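PDB 6D1P: glycosyl hydrolases family 2, sugar binding domain protein from Bacteroides uniformis str. 3978 T3 ii, which acts as a beta-glucuronidase, a family 2 glycoside hydrolase that probably cleaves O-glycosidic bonds of glucuronides in the human gut. Local coordinates for residues F360-H365 with L574-K579; V477-I482 with L509-G514. One frame throughout, in Å; residues are numbered along the deposited sequence.

Contact 1. Residues F360-H365 with L574-K579; sequences FIRLGH and LFWTFK
Phe-360 carries CG opposite its backbone N (chi1 -172°), which turns one face of the ring to Leu-574. Leu-574 CD2 then sits over that face of the Phe-360 ring, displaced toward the rim and 3.7 Å from the centroid, a CH-pi contact. The second methyl helps, Leu-574 CD1 lying 3.5 Å from Phe-360 CE2. CD2 also reaches past the ring to the backbone of the same strand, 3.3 Å from Arg-362 N and 3.7 Å from Arg-362 CB, so this one methyl packs against both side chains of 360-362 that face it.

Farther along, Trp-576 has its CG trans to N (chi1 -178°), and the far end of its six-membered ring arrives beside His-365. The planes are nearly parallel, at 15°, but with centroids 5.1 Å apart the rings are slid past each other and barely overlap; the closest atoms are His-365 NE2 and Trp-576 CH2, 3.4 Å apart. Between the two packing sites runs the extended Arg-362, which brings NH1 obliquely to 4.3 Å from Trp-576 CZ3 and places NH2 at the edge of the imidazole, in its plane. Its guanidinium is buried but held by salt bridges to Glu-386 and Glu-512, while His-365 ND1 is hydrogen-bonded to Glu-386 and NE2 to a glycerol.

No hydrogen bond joins the segments directly. Strands 360-362 and 572-574 instead flank strand 321-329, pairing in parallel with it, and they touch by side chains directed into the barrel. The peptide between Trp-576 and Thr-577 is cis. A cis peptide after a tryptophan at the end of the eighth strand, beside a charged pocket, is characteristic of the TIM-barrel active site in clan A glycoside hydrolases.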
ATOM      1  N   PHE A 360      -3.653  37.981 -10.313  1.00 25.88           N
ATOM      2  CA  PHE A 360      -2.290  37.560 -10.061  1.00 23.82           C
ATOM      3  C   PHE A 360      -2.328  36.207  -9.364  1.00 25.50           C
ATOM      4  O   PHE A 360      -3.179  35.972  -8.505  1.00 22.89           O
ATOM      5  CB  PHE A 360      -1.584  38.619  -9.197  1.00 24.67           C
ATOM      6  CG  PHE A 360      -0.106  38.392  -9.015  1.00 23.74           C
ATOM      7  CD1 PHE A 360       0.675  37.917 -10.054  1.00 22.20           C
ATOM      8  CD2 PHE A 360       0.505  38.695  -7.809  1.00 22.86           C
ATOM      9  CE1 PHE A 360       2.045  37.727  -9.891  1.00 24.54           C
ATOM     10  CE2 PHE A 360       1.870  38.510  -7.637  1.00 24.47           C
ATOM     11  CZ  PHE A 360       2.641  38.019  -8.677  1.00 22.64           C
ATOM     12  N   ILE A 361      -1.412  35.317  -9.728  1.00 23.67           N
ATOM     13  CA  ILE A 361      -1.384  34.014  -9.086  1.00 23.41           C
ATOM     14  C   ILE A 361       0.051  33.500  -9.046  1.00 24.57           C
ATOM     15  O   ILE A 361       0.811  33.640 -10.012  1.00 23.98           O
ATOM     16  CB  ILE A 361      -2.333  33.029  -9.800  1.00 24.40           C
ATOM     17  CG1 ILE A 361      -2.404  31.696  -9.035  1.00 23.42           C
ATOM     18  CG2 ILE A 361      -1.928  32.847 -11.271  1.00 19.75           C
ATOM     19  CD1 ILE A 361      -3.529  30.779  -9.532  1.00 22.55           C
ATOM     20  N   ARG A 362       0.416  32.925  -7.901  1.00 22.40           N
ATOM     21  CA  ARG A 362       1.631  32.139  -7.747  1.00 24.92           C
ATOM     22  C   ARG A 362       1.254  30.662  -7.795  1.00 21.76           C
ATOM     23  O   ARG A 362       0.402  30.213  -7.027  1.00 21.28           O
ATOM     24  CB  ARG A 362       2.338  32.488  -6.433  1.00 23.14           C
ATOM     25  CG  ARG A 362       3.597  31.674  -6.109  1.00 24.80           C
ATOM     26  CD  ARG A 362       4.314  32.312  -4.916  1.00 22.60           C
ATOM     27  NE  ARG A 362       5.354  31.482  -4.294  1.00 22.55           N
ATOM     28  CZ  ARG A 362       5.328  31.075  -3.027  1.00 21.53           C
ATOM     29  NH1 ARG A 362       4.295  31.374  -2.234  1.00 19.74           N
ATOM     30  NH2 ARG A 362       6.334  30.363  -2.549  1.00 20.12           N
ATOM     31  N   LEU A 363       1.895  29.915  -8.692  1.00 23.41           N
ATOM     32  CA  LEU A 363       1.456  28.565  -9.058  1.00 23.73           C
ATOM     33  C   LEU A 363       2.065  27.503  -8.134  1.00 22.38           C
ATOM     34  O   LEU A 363       2.770  26.591  -8.568  1.00 20.70           O
ATOM     35  CB  LEU A 363       1.808  28.287 -10.516  1.00 20.41           C
ATOM     36  CG  LEU A 363       1.178  29.238 -11.546  1.00 27.13           C
ATOM     37  CD1 LEU A 363       1.623  28.879 -12.956  1.00 25.88           C
ATOM     38  CD2 LEU A 363      -0.346  29.218 -11.442  1.00 23.27           C
ATOM     39  N   GLY A 364       1.733  27.604  -6.850  1.00 20.66           N
ATOM     40  CA  GLY A 364       2.287  26.669  -5.902  1.00 21.28           C
ATOM     41  C   GLY A 364       3.800  26.779  -5.875  1.00 26.78           C
ATOM     42  O   GLY A 364       4.378  27.845  -6.124  1.00 24.07           O
ATOM     43  N   HIS A 365       4.457  25.644  -5.627  1.00 20.33           N
ATOM     44  CA  HIS A 365       5.900  25.612  -5.465  1.00 23.18           C
ATOM     45  C   HIS A 365       6.585  24.848  -6.591  1.00 23.61           C
ATOM     46  O   HIS A 365       7.638  24.240  -6.388  1.00 19.83           O
ATOM     47  CB  HIS A 365       6.263  25.016  -4.102  1.00 19.15           C
ATOM     48  CG  HIS A 365       5.678  25.764  -2.949  1.00 20.31           C
ATOM     49  ND1 HIS A 365       5.799  27.136  -2.811  1.00 21.93           N
ATOM     50  CD2 HIS A 365       4.951  25.344  -1.886  1.00 19.86           C
ATOM     51  CE1 HIS A 365       5.192  27.520  -1.702  1.00 18.21           C
ATOM     52  NE2 HIS A 365       4.666  26.453  -1.125  1.00 19.75           N
ATOM     53  N   LEU A 574      -0.258  37.948  -2.575  1.00 25.95           N
ATOM     54  CA  LEU A 574      -0.958  36.719  -2.946  1.00 20.68           C
ATOM     55  C   LEU A 574      -1.364  36.025  -1.659  1.00 23.23           C
ATOM     56  O   LEU A 574      -0.499  35.562  -0.906  1.00 23.53           O
ATOM     57  CB  LEU A 574      -0.077  35.800  -3.789  1.00 20.40           C
ATOM     58  CG  LEU A 574       0.660  36.497  -4.933  1.00 25.47           C
ATOM     59  CD1 LEU A 574       2.139  36.741  -4.571  1.00 23.55           C
ATOM     60  CD2 LEU A 574       0.536  35.711  -6.217  1.00 24.35           C
ATOM     61  N   PHE A 575      -2.663  35.946  -1.388  1.00 20.04           N
ATOM     62  CA  PHE A 575      -3.053  35.183  -0.216  1.00 21.03           C
ATOM     63  C   PHE A 575      -2.882  33.697  -0.503  1.00 22.19           C
ATOM     64  O   PHE A 575      -2.872  33.262  -1.657  1.00 22.56           O
ATOM     65  CB  PHE A 575      -4.480  35.522   0.237  1.00 21.86           C
ATOM     66  CG  PHE A 575      -5.580  34.953  -0.628  1.00 24.92           C
ATOM     67  CD1 PHE A 575      -6.114  35.700  -1.680  1.00 25.00           C
ATOM     68  CD2 PHE A 575      -6.148  33.708  -0.334  1.00 20.98           C
ATOM     69  CE1 PHE A 575      -7.167  35.195  -2.456  1.00 22.32           C
ATOM     70  CE2 PHE A 575      -7.184  33.181  -1.107  1.00 20.56           C
ATOM     71  CZ  PHE A 575      -7.704  33.926  -2.163  1.00 26.36           C
ATOM     72  N   TRP A 576      -2.653  32.930   0.559  1.00 24.27           N
ATOM     73  CA  TRP A 576      -2.516  31.476   0.485  1.00 20.73           C
ATOM     74  C   TRP A 576      -3.719  30.905   1.214  1.00 18.97           C
ATOM     75  O   TRP A 576      -3.810  31.010   2.442  1.00 19.90           O
ATOM     76  CB  TRP A 576      -1.203  31.005   1.111  1.00 21.42           C
ATOM     77  CG  TRP A 576      -0.979  29.504   1.031  1.00 21.14           C
ATOM     78  CD1 TRP A 576      -1.551  28.546   1.812  1.00 19.80           C
ATOM     79  CD2 TRP A 576      -0.131  28.817   0.105  1.00 18.18           C
ATOM     80  NE1 TRP A 576      -1.129  27.302   1.418  1.00 19.68           N
ATOM     81  CE2 TRP A 576      -0.254  27.436   0.374  1.00 20.44           C
ATOM     82  CE3 TRP A 576       0.724  29.237  -0.924  1.00 17.69           C
ATOM     83  CZ2 TRP A 576       0.465  26.462  -0.336  1.00 18.92           C
ATOM     84  CZ3 TRP A 576       1.425  28.277  -1.643  1.00 20.00           C
ATOM     85  CH2 TRP A 576       1.290  26.897  -1.346  1.00 20.28           C
ATOM     86  N   THR A 577      -4.645  30.308   0.475  1.00 19.03           N
ATOM     87  CA  THR A 577      -4.500  29.963  -0.930  1.00 19.77           C
ATOM     88  C   THR A 577      -5.918  29.908  -1.471  1.00 20.62           C
ATOM     89  O   THR A 577      -6.879  30.092  -0.701  1.00 20.92           O
ATOM     90  CB  THR A 577      -3.755  28.587  -1.132  1.00 21.55           C
ATOM     91  OG1 THR A 577      -3.526  28.348  -2.529  1.00 22.04           O
ATOM     92  CG2 THR A 577      -4.542  27.420  -0.527  1.00 17.12           C
ATOM     93  N   PHE A 578      -6.083  29.666  -2.776  1.00 20.33           N
ATOM     94  CA  PHE A 578      -7.434  29.716  -3.339  1.00 21.44           C
ATOM     95  C   PHE A 578      -8.307  28.588  -2.801  1.00 21.35           C
ATOM     96  O   PHE A 578      -9.450  28.821  -2.378  1.00 23.39           O
ATOM     97  CB  PHE A 578      -7.392  29.661  -4.864  1.00 22.57           C
ATOM     98  CG  PHE A 578      -8.762  29.663  -5.498  1.00 22.63           C
ATOM     99  CD1 PHE A 578      -9.597  30.775  -5.383  1.00 25.67           C
ATOM    100  CD2 PHE A 578      -9.221  28.551  -6.200  1.00 22.31           C
ATOM    101  CE1 PHE A 578     -10.884  30.775  -5.960  1.00 27.67           C
ATOM    102  CE2 PHE A 578     -10.486  28.538  -6.780  1.00 23.79           C
ATOM    103  CZ  PHE A 578     -11.331  29.646  -6.658  1.00 24.48           C
ATOM    104  N   LYS A 579      -7.775  27.359  -2.799  1.00 18.12           N
ATOM    105  CA  LYS A 579      -8.556  26.144  -2.600  1.00 21.05           C
ATOM    106  C   LYS A 579      -7.896  25.228  -1.574  1.00 19.47           C
ATOM    107  O   LYS A 579      -6.681  25.009  -1.621  1.00 19.71           O
ATOM    108  CB  LYS A 579      -8.720  25.407  -3.937  1.00 21.50           C
ATOM    109  CG  LYS A 579      -9.729  24.272  -3.921  1.00 24.30           C
ATOM    110  CD  LYS A 579     -10.051  23.806  -5.345  1.00 25.37           C
ATOM    111  CE  LYS A 579      -8.856  23.040  -5.940  1.00 28.36           C
ATOM    112  NZ  LYS A 579      -8.912  23.171  -7.409  1.00 31.16           N
TER

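Contact 2. Residues V477-I482 with L509-G514; sequences VYSPTI and LHAEWG. With SCN (thiocyanate ion), chain I.
One imidazole N-H, that of His-510, is shared by two carbonyl oxygens: NE2 lies 2.8 Å from Ile-482 O across the contact and 2.8 Å from Glu-512 O in its own segment. Both bonds are weak, bent to 123° and 129°, as expected when one donor lies between two acceptors. Ile-482 O meets the ring at its edge, near the plane, while Ile-482 CB packs 3.4 Å from His-510 CE1. On the other nitrogen, ND1 is hydrogen-bonded to Glu-498, which helps fix the ring's rotation. A phenylalanine in place of His-510 would probably leave both carbonyl oxygens without this N-H and the Glu-498 carboxylate without its mate.

Toward the strand starts, Leu-509 N donates to Tyr-478 O at 3.0 Å. The next donor turns to a side chain: with OG swung opposite the backbone N, Ser-479 receives Ala-511 N at 2.8 Å and 154°. Val-477 CG1 closes this end against Leu-509 CB at 3.6 Å. A water bridges Ile-482 N and Ala-511 O, the latter also bound by Arg-466.

The segments run roughly parallel as neighbouring barrel strands, with strand 462-466 on the far side of 477-479, strand 572-574 beyond 510-511, and helix 494-503 covering Ile-482 and His-510.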
ATOM      1  N   VAL A 477      13.102  40.420  -6.576  1.00 30.76           N
ATOM      2  CA  VAL A 477      11.934  40.682  -5.745  1.00 25.04           C
ATOM      3  C   VAL A 477      11.877  39.678  -4.598  1.00 24.67           C
ATOM      4  O   VAL A 477      12.105  38.479  -4.788  1.00 23.45           O
ATOM      5  CB  VAL A 477      10.637  40.646  -6.577  1.00 25.87           C
ATOM      6  CG1 VAL A 477       9.454  40.969  -5.698  1.00 24.20           C
ATOM      7  CG2 VAL A 477      10.718  41.635  -7.743  1.00 24.71           C
ATOM      8  N   TYR A 478      11.547  40.165  -3.407  1.00 24.19           N
ATOM      9  CA  TYR A 478      11.631  39.353  -2.207  1.00 23.12           C
ATOM     10  C   TYR A 478      10.326  39.390  -1.429  1.00 26.01           C
ATOM     11  O   TYR A 478       9.697  40.448  -1.301  1.00 26.95           O
ATOM     12  CB  TYR A 478      12.763  39.815  -1.290  1.00 24.16           C
ATOM     13  CG  TYR A 478      12.841  38.975  -0.051  1.00 22.32           C
ATOM     14  CD1 TYR A 478      13.352  37.695  -0.113  1.00 18.93           C
ATOM     15  CD2 TYR A 478      12.370  39.441   1.167  1.00 21.48           C
ATOM     16  CE1 TYR A 478      13.413  36.894   1.006  1.00 22.39           C
ATOM     17  CE2 TYR A 478      12.431  38.648   2.303  1.00 22.08           C
ATOM     18  CZ  TYR A 478      12.954  37.364   2.204  1.00 22.26           C
ATOM     19  OH  TYR A 478      13.037  36.531   3.297  1.00 23.74           O
ATOM     20  N   SER A 479       9.937  38.228  -0.897  1.00 20.32           N
ATOM     21  CA  SER A 479       8.805  38.097   0.008  1.00 21.75           C
ATOM     22  C   SER A 479       9.293  37.551   1.339  1.00 22.94           C
ATOM     23  O   SER A 479       9.915  36.477   1.366  1.00 24.95           O
ATOM     24  CB  SER A 479       7.739  37.159  -0.572  1.00 20.74           C
ATOM     25  OG  SER A 479       6.678  36.992   0.351  1.00 20.73           O
ATOM     26  N   PRO A 480       9.050  38.219   2.457  1.00 25.41           N
ATOM     27  CA  PRO A 480       9.293  37.571   3.755  1.00 21.48           C
ATOM     28  C   PRO A 480       8.078  36.761   4.152  1.00 21.87           C
ATOM     29  O   PRO A 480       7.195  36.568   3.315  1.00 24.94           O
ATOM     30  CB  PRO A 480       9.528  38.746   4.700  1.00 24.25           C
ATOM     31  CG  PRO A 480       8.628  39.849   4.099  1.00 24.76           C
ATOM     32  CD  PRO A 480       8.657  39.634   2.599  1.00 23.30           C
ATOM     33  N   THR A 481       7.998  36.294   5.395  1.00 20.83           N
ATOM     34  CA  THR A 481       6.820  35.586   5.868  1.00 22.31           C
ATOM     35  C   THR A 481       6.037  36.540   6.757  1.00 19.99           C
ATOM     36  O   THR A 481       6.580  37.060   7.727  1.00 21.93           O
ATOM     37  CB  THR A 481       7.182  34.282   6.605  1.00 21.14           C
ATOM     38  OG1 THR A 481       6.002  33.677   7.150  1.00 22.53           O
ATOM     39  CG2 THR A 481       8.170  34.511   7.733  1.00 22.91           C
ATOM     40  N   ILE A 482       4.771  36.792   6.407  1.00 24.94           N
ATOM     41  CA  ILE A 482       3.927  37.737   7.138  1.00 22.01           C
ATOM     42  C   ILE A 482       2.492  37.220   7.162  1.00 20.41           C
ATOM     43  O   ILE A 482       1.788  37.273   6.144  1.00 21.47           O
ATOM     44  CB  ILE A 482       3.973  39.158   6.551  1.00 22.09           C
ATOM     45  CG1 ILE A 482       5.369  39.763   6.688  1.00 23.19           C
ATOM     46  CG2 ILE A 482       2.949  40.039   7.252  1.00 18.35           C
ATOM     47  CD1 ILE A 482       5.531  41.102   5.947  1.00 22.92           C
ATOM     48  N   LEU A 509       7.292  42.116  -2.159  1.00 24.62           N
ATOM     49  CA  LEU A 509       6.055  41.533  -2.646  1.00 22.94           C
ATOM     50  C   LEU A 509       5.582  40.575  -1.573  1.00 24.85           C
ATOM     51  O   LEU A 509       6.362  39.726  -1.132  1.00 25.06           O
ATOM     52  CB  LEU A 509       6.294  40.814  -3.977  1.00 25.25           C
ATOM     53  CG  LEU A 509       5.110  40.159  -4.678  1.00 31.52           C
ATOM     54  CD1 LEU A 509       3.931  41.128  -4.777  1.00 29.89           C
ATOM     55  CD2 LEU A 509       5.542  39.688  -6.062  1.00 26.78           C
ATOM     56  N   HIS A 510       4.346  40.725  -1.110  1.00 21.35           N
ATOM     57  CA  HIS A 510       3.891  39.895  -0.001  1.00 23.75           C
ATOM     58  C   HIS A 510       3.291  38.598  -0.552  1.00 24.14           C
ATOM     59  O   HIS A 510       2.137  38.560  -0.977  1.00 28.31           O
ATOM     60  CB  HIS A 510       2.909  40.640   0.888  1.00 16.90           C
ATOM     61  CG  HIS A 510       2.485  39.852   2.085  1.00 21.53           C
ATOM     62  ND1 HIS A 510       1.871  40.425   3.177  1.00 20.26           N
ATOM     63  CD2 HIS A 510       2.578  38.526   2.358  1.00 20.28           C
ATOM     64  CE1 HIS A 510       1.604  39.489   4.071  1.00 22.12           C
ATOM     65  NE2 HIS A 510       2.016  38.327   3.596  1.00 20.49           N
ATOM     66  N   ALA A 511       4.073  37.527  -0.529  1.00 21.55           N
ATOM     67  CA  ALA A 511       3.600  36.202  -0.924  1.00 24.22           C
ATOM     68  C   ALA A 511       3.232  35.418   0.329  1.00 19.92           C
ATOM     69  O   ALA A 511       4.087  35.205   1.199  1.00 20.84           O
ATOM     70  CB  ALA A 511       4.658  35.448  -1.730  1.00 20.80           C
ATOM     71  N   GLU A 512       1.952  35.033   0.416  1.00 18.73           N
ATOM     72  CA  GLU A 512       1.342  34.147   1.407  1.00 22.18           C
ATOM     73  C   GLU A 512       0.850  34.938   2.608  1.00 20.11           C
ATOM     74  O   GLU A 512       1.634  35.612   3.279  1.00 21.75           O
ATOM     75  CB  GLU A 512       2.292  33.017   1.861  1.00 17.94           C
ATOM     76  CG  GLU A 512       2.735  32.102   0.739  1.00 19.70           C
ATOM     77  CD  GLU A 512       3.388  30.794   1.239  1.00 21.45           C
ATOM     78  OE1 GLU A 512       3.093  30.361   2.374  1.00 20.19           O
ATOM     79  OE2 GLU A 512       4.220  30.220   0.495  1.00 20.62           O
ATOM     80  N   TRP A 513      -0.457  34.854   2.862  1.00 20.29           N
ATOM     81  CA  TRP A 513      -1.136  35.337   4.057  1.00 18.20           C
ATOM     82  C   TRP A 513      -2.562  34.821   4.002  1.00 19.22           C
ATOM     83  O   TRP A 513      -3.050  34.418   2.944  1.00 21.44           O
ATOM     84  CB  TRP A 513      -1.137  36.866   4.156  1.00 21.82           C
ATOM     85  CG  TRP A 513      -1.842  37.537   3.028  1.00 18.14           C
ATOM     86  CD1 TRP A 513      -1.311  37.877   1.818  1.00 21.06           C
ATOM     87  CD2 TRP A 513      -3.208  37.966   3.002  1.00 22.84           C
ATOM     88  NE1 TRP A 513      -2.265  38.487   1.032  1.00 20.18           N
ATOM     89  CE2 TRP A 513      -3.434  38.566   1.745  1.00 21.06           C
ATOM     90  CE3 TRP A 513      -4.260  37.916   3.925  1.00 21.60           C
ATOM     91  CZ2 TRP A 513      -4.663  39.112   1.394  1.00 22.41           C
ATOM     92  CZ3 TRP A 513      -5.479  38.448   3.568  1.00 21.76           C
ATOM     93  CH2 TRP A 513      -5.675  39.036   2.315  1.00 23.24           C
ATOM     94  N   GLY A 514      -3.234  34.873   5.144  1.00 19.82           N
ATOM     95  CA  GLY A 514      -4.593  34.381   5.261  1.00 16.86           C
ATOM     96  C   GLY A 514      -4.730  33.490   6.479  1.00 20.79           C
ATOM     97  O   GLY A 514      -4.268  33.860   7.566  1.00 19.75           O
TER
HETATM   98  S   SCN I 907       3.548  36.420  11.197  1.00 37.49           S
HETATM   99  C   SCN I 907       4.816  35.249  10.796  1.00 36.87           C
HETATM  100  N   SCN I 907       5.500  34.367  10.402  1.00 35.72           N
HETATM  101  O   HOH W   1       4.403  35.325   4.007  1.00 15.01           O

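Contacts 1 and 2 lie on the same curled sheet with centres about 11 Å apart, and contact 2 is nested inside the loop closed by contact 1. Their backbones meet directly: Glu-512 N lies 2.8 Å from Leu-574 O and Trp-576 N 2.8 Å from Trp-513 O, both probable hydrogen bonds joining 509-514 to 574-579. At the pocket, Glu-512 OE2 reaches within 3.6 Å of His-365 CE1. Glycerol, probably from the crystallisation liquor, is hydrogen-bonded at His-365 and at Glu-512, consistent with a polar pocket lined by both contacts. Glu-512 follows the seventh barrel strand, consistent with the nucleophile position of clan A glycosidases.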